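Local coordinates for protein serine-threonine phosphatase 2C (Toxoplasma gondii, PDB 2I44) that probably removes phosphate groups from serine and threonine residues of other proteins, as a calcium-bound member of the metal-dependent PP2C phosphatase family, at residues 98-101 and 102-106; 270-273 and 274-278. One frame throughout, in Å; residues are numbered along the deposited sequence.

Interaction 1: 98-101 and 102-106; sequences ATEV and DEKLP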
loop_
_atom_site.group_PDB
_atom_site.type_symbol
_atom_site.label_atom_id
_atom_site.label_comp_id
_atom_site.label_asym_id
_atom_site.label_seq_id
_atom_site.Cartn_x
_atom_site.Cartn_y
_atom_site.Cartn_z
ATOM N N ALA A 98 25.880 12.987 11.744
ATOM C CA ALA A 98 24.617 13.209 11.043
ATOM C C ALA A 98 24.799 12.988 9.539
ATOM O O ALA A 98 24.175 12.108 8.951
ATOM C CB ALA A 98 24.117 14.624 11.310
ATOM N N THR A 99 25.657 13.790 8.922
ATOM C CA THR A 99 25.925 13.668 7.495
ATOM C C THR A 99 26.011 12.197 7.092
ATOM O O THR A 99 25.531 11.796 6.026
ATOM C CB THR A 99 27.252 14.370 7.133
ATOM O OG1 THR A 99 27.079 15.789 7.237
ATOM C CG2 THR A 99 27.697 14.008 5.721
ATOM N N GLU A 100 26.616 11.400 7.965
ATOM C CA GLU A 100 26.805 9.978 7.714
ATOM C C GLU A 100 25.487 9.213 7.810
ATOM O O GLU A 100 25.218 8.318 7.005
ATOM C CB GLU A 100 27.816 9.416 8.709
ATOM C CG GLU A 100 28.637 8.271 8.165
ATOM C CD GLU A 100 29.761 7.875 9.104
ATOM O OE1 GLU A 100 30.532 8.773 9.511
ATOM O OE2 GLU A 100 29.877 6.672 9.431
ATOM N N VAL A 101 24.671 9.563 8.797
ATOM C CA VAL A 101 23.378 8.921 8.970
ATOM C C VAL A 101 22.592 9.146 7.689
ATOM O O VAL A 101 22.290 8.205 6.954
ATOM C CB VAL A 101 22.592 9.537 10.142
ATOM C CG1 VAL A 101 21.166 8.994 10.152
ATOM C CG2 VAL A 101 23.279 9.216 11.454
ATOM N N ASP A 102 22.286 10.411 7.422
ATOM C CA ASP A 102 21.531 10.794 6.237
ATOM C C ASP A 102 22.074 10.202 4.949
ATOM O O ASP A 102 21.379 10.163 3.938
ATOM C CB ASP A 102 21.483 12.317 6.127
ATOM C CG ASP A 102 20.505 12.930 7.100
ATOM O OD1 ASP A 102 20.345 12.381 8.210
ATOM O OD2 ASP A 102 19.901 13.966 6.759
ATOM N N GLU A 103 23.313 9.729 4.981
ATOM C CA GLU A 103 23.901 9.148 3.790
ATOM C C GLU A 103 23.700 7.643 3.717
ATOM O O GLU A 103 23.594 7.079 2.630
ATOM C CB GLU A 103 25.390 9.475 3.734
ATOM C CG GLU A 103 26.102 8.880 2.538
ATOM C CD GLU A 103 27.460 9.512 2.304
ATOM O OE1 GLU A 103 28.254 9.592 3.270
ATOM O OE2 GLU A 103 27.734 9.928 1.156
ATOM N N LYS A 104 23.636 6.992 4.873
ATOM C CA LYS A 104 23.476 5.542 4.905
ATOM C C LYS A 104 22.049 5.086 5.217
ATOM O O LYS A 104 21.631 4.006 4.801
ATOM C CB LYS A 104 24.445 4.946 5.932
ATOM C CG LYS A 104 25.890 5.405 5.723
ATOM C CD LYS A 104 26.846 4.825 6.759
ATOM C CE LYS A 104 27.093 3.345 6.524
ATOM N NZ LYS A 104 28.005 2.764 7.556
ATOM N N LEU A 105 21.307 5.922 5.934
ATOM C CA LEU A 105 19.936 5.611 6.331
ATOM C C LEU A 105 19.016 5.203 5.178
ATOM O O LEU A 105 18.241 4.261 5.316
ATOM C CB LEU A 105 19.331 6.795 7.097
ATOM C CG LEU A 105 17.999 6.573 7.829
ATOM C CD1 LEU A 105 18.120 5.400 8.788
ATOM C CD2 LEU A 105 17.609 7.827 8.590
ATOM N N PRO A 106 19.087 5.903 4.030
ATOM C CA PRO A 106 18.228 5.556 2.892
ATOM C C PRO A 106 18.339 4.113 2.414
ATOM O O PRO A 106 17.322 3.442 2.237
ATOM C CB PRO A 106 18.652 6.560 1.823
ATOM C CG PRO A 106 18.986 7.766 2.641
ATOM C CD PRO A 106 19.802 7.165 3.767
#
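The first turns of the long helix 98-130, which packs on the outer face of one of the two beta sheets of the PP2C fold, are joined here by Val-101 and Leu-105, one turn apart on the buried side. Val-101 CG1 meets Leu-105 CD2 at 4.1 Å. Both residues place a branch away from the backbone N: CG1 of Val-101 is anti to it (chi1 171°), and CG of Leu-105 likewise (chi1 -169°), which brings the two methyl groups together. The backbone under this pair is held by Val-101 O, which accepts two N-H groups. Leu-105 N arrives at 2.7 Å and almost straight, with an N-H...O angle of 170°. Lys-104 N divides its hydrogen between Glu-100 O, at 3.0 Å, and Val-101 O, at 2.8 Å, reaching the latter from above the carbonyl plane on a more bent path. One turn earlier, Asp-102 N donates to Ala-98 O at 3.0 Å. On the side toward helix 83-92, where Lys-104 touches Met-91, Glu-100 and Lys-104 run side by side in the same direction, Glu-100 CG lying 4.1 Å from Lys-104 CD. Their charged ends stop short of a salt bridge, with Glu-100 OE2 4.7 Å from Lys-104 NZ. Leu-105 also touches Val-88 of helix 83-92 and Phe-149 of strand 149-155. Pro-106 has no N-H to give to the turn before, and the helix kinks there; Val-101 O, with two donors, lies just ahead of it. The opposite charges of Glu-100 and Lys-104 probably add a mild attraction between the two side chains.

Interaction 2: 270-273 and 274-278; sequences DVMS and AAQAV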
loop_
_atom_site.group_PDB
_atom_site.type_symbol
_atom_site.label_atom_id
_atom_site.label_comp_id
_atom_site.label_asym_id
_atom_site.label_seq_id
_atom_site.Cartn_x
_atom_site.Cartn_y
_atom_site.Cartn_z
ATOM N N ASP A 270 -9.394 5.233 -8.778
ATOM C CA ASP A 270 -10.076 4.991 -10.042
ATOM C C ASP A 270 -10.971 6.187 -10.360
ATOM O O ASP A 270 -11.348 6.405 -11.508
ATOM C CB ASP A 270 -10.896 3.698 -9.987
ATOM C CG ASP A 270 -10.022 2.449 -10.041
ATOM O OD1 ASP A 270 -8.857 2.558 -10.499
ATOM O OD2 ASP A 270 -10.497 1.360 -9.645
ATOM N N VAL A 271 -11.279 6.980 -9.338
ATOM C CA VAL A 271 -12.119 8.155 -9.523
ATOM C C VAL A 271 -11.369 9.488 -9.467
ATOM O O VAL A 271 -11.545 10.345 -10.341
ATOM C CB VAL A 271 -13.250 8.203 -8.476
ATOM C CG1 VAL A 271 -14.139 9.400 -8.739
ATOM C CG2 VAL A 271 -14.065 6.911 -8.518
HETATM N N MSE A 272 -10.529 9.654 -8.451
HETATM C CA MSE A 272 -9.784 10.901 -8.257
HETATM C C MSE A 272 -8.308 10.884 -8.684
HETATM O O MSE A 272 -7.618 9.885 -8.514
HETATM C CB MSE A 272 -9.858 11.298 -6.780
HETATM C CG MSE A 272 -11.264 11.478 -6.232
HETATM SE SE MSE A 272 -12.144 12.995 -7.052
HETATM C CE MSE A 272 -13.960 12.317 -7.092
ATOM N N SER A 273 -7.834 12.006 -9.225
ATOM C CA SER A 273 -6.427 12.150 -9.633
ATOM C C SER A 273 -5.631 12.559 -8.389
ATOM O O SER A 273 -6.218 12.948 -7.385
ATOM C CB SER A 273 -6.266 13.258 -10.671
ATOM O OG SER A 273 -6.277 14.527 -10.036
ATOM N N ALA A 274 -4.306 12.490 -8.463
ATOM C CA ALA A 274 -3.467 12.855 -7.321
ATOM C C ALA A 274 -3.739 14.293 -6.874
ATOM O O ALA A 274 -3.944 14.558 -5.687
ATOM C CB ALA A 274 -1.984 12.676 -7.674
ATOM N N ALA A 275 -3.754 15.217 -7.832
ATOM C CA ALA A 275 -4.012 16.624 -7.528
ATOM C C ALA A 275 -5.388 16.824 -6.888
ATOM O O ALA A 275 -5.529 17.599 -5.942
ATOM C CB ALA A 275 -3.889 17.471 -8.797
ATOM N N GLN A 276 -6.402 16.125 -7.390
ATOM C CA GLN A 276 -7.745 16.254 -6.821
ATOM C C GLN A 276 -7.785 15.778 -5.374
ATOM O O GLN A 276 -8.421 16.401 -4.519
ATOM C CB GLN A 276 -8.761 15.454 -7.640
ATOM C CG GLN A 276 -9.041 16.025 -9.024
ATOM C CD GLN A 276 -10.033 15.180 -9.798
ATOM O OE1 GLN A 276 -9.812 13.993 -10.007
ATOM N NE2 GLN A 276 -11.134 15.787 -10.224
ATOM N N ALA A 277 -7.111 14.670 -5.095
ATOM C CA ALA A 277 -7.098 14.139 -3.739
ATOM C C ALA A 277 -6.391 15.099 -2.785
ATOM O O ALA A 277 -6.897 15.401 -1.707
ATOM C CB ALA A 277 -6.414 12.771 -3.715
ATOM N N VAL A 278 -5.227 15.587 -3.183
ATOM C CA VAL A 278 -4.480 16.501 -2.333
ATOM C C VAL A 278 -5.292 17.763 -2.043
ATOM O O VAL A 278 -5.367 18.211 -0.899
ATOM C CB VAL A 278 -3.142 16.885 -2.983
ATOM C CG1 VAL A 278 -2.476 17.993 -2.191
ATOM C CG2 VAL A 278 -2.239 15.666 -3.043
#
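Ser-273 and Gln-276 form a capping box at the start of helix 274-286, each side chain bonding to the other residue's backbone N-H. Ser-273, the N-cap residue, accepts from Gln-276 N through OG at 3.1 Å, on a nearly straight path of 165°. In return Ser-273 N gives its hydrogen to Gln-276 OE1 at 2.9 Å, in the carbonyl plane and on a lone pair of the amide oxygen. Ser-273 OG sits between its own backbone N and carbonyl carbon (chi1 79°), the position that turns the hydroxyl toward the first turn of the helix. The Gln-276 side chain runs extended past this hydroxyl, its CG 3.3 Å from Ser-273 OG. The first main-chain bond of the helix closes the turn from Ala-277 N to Ser-273 O, at 3.0 Å. Next to the box, the side chain of Met-272, a selenomethionine, crosses that of Gln-276 at about a right angle. Further out, Met-272 rests on Thr-299 and Glu-302 of helix 291-305, whereas Ala-274 and Ala-277 touch Phe-174 of strand 169-174 and Ile-262 of strand 258-264, respectively, so the capped turn packs on the sheet while the residue before it reaches the neighbouring helix. Upstream, the side chain of Val-271 comes within about 8 Å of that of Asp-311, a calcium ligand. The selenium of Met-272 ends 3.9 Å from Gln-276 OE1, the same oxygen that holds Ser-273 N.

Overall arrangement
From the N terminus, the chain passes through helix 83-92 before reaching interaction 1, at the beginning of helix 98-130. Strands of both sheets and several further helices follow; after the calcium ligand Asp-266 comes interaction 2, where the loop after helix 266-269 enters helix 274-286. Each contact is local, within one continuous run of chain, so neither closes a long loop, and the two lie in series without nesting or crossing. The centres of interactions 1 and 2 are about 34 Å apart, and the two do not touch. Interaction 1 belongs to the helical layer beside strand 149-155, interaction 2 to the layer covering strands 169-174 and 258-264 of the other sheet.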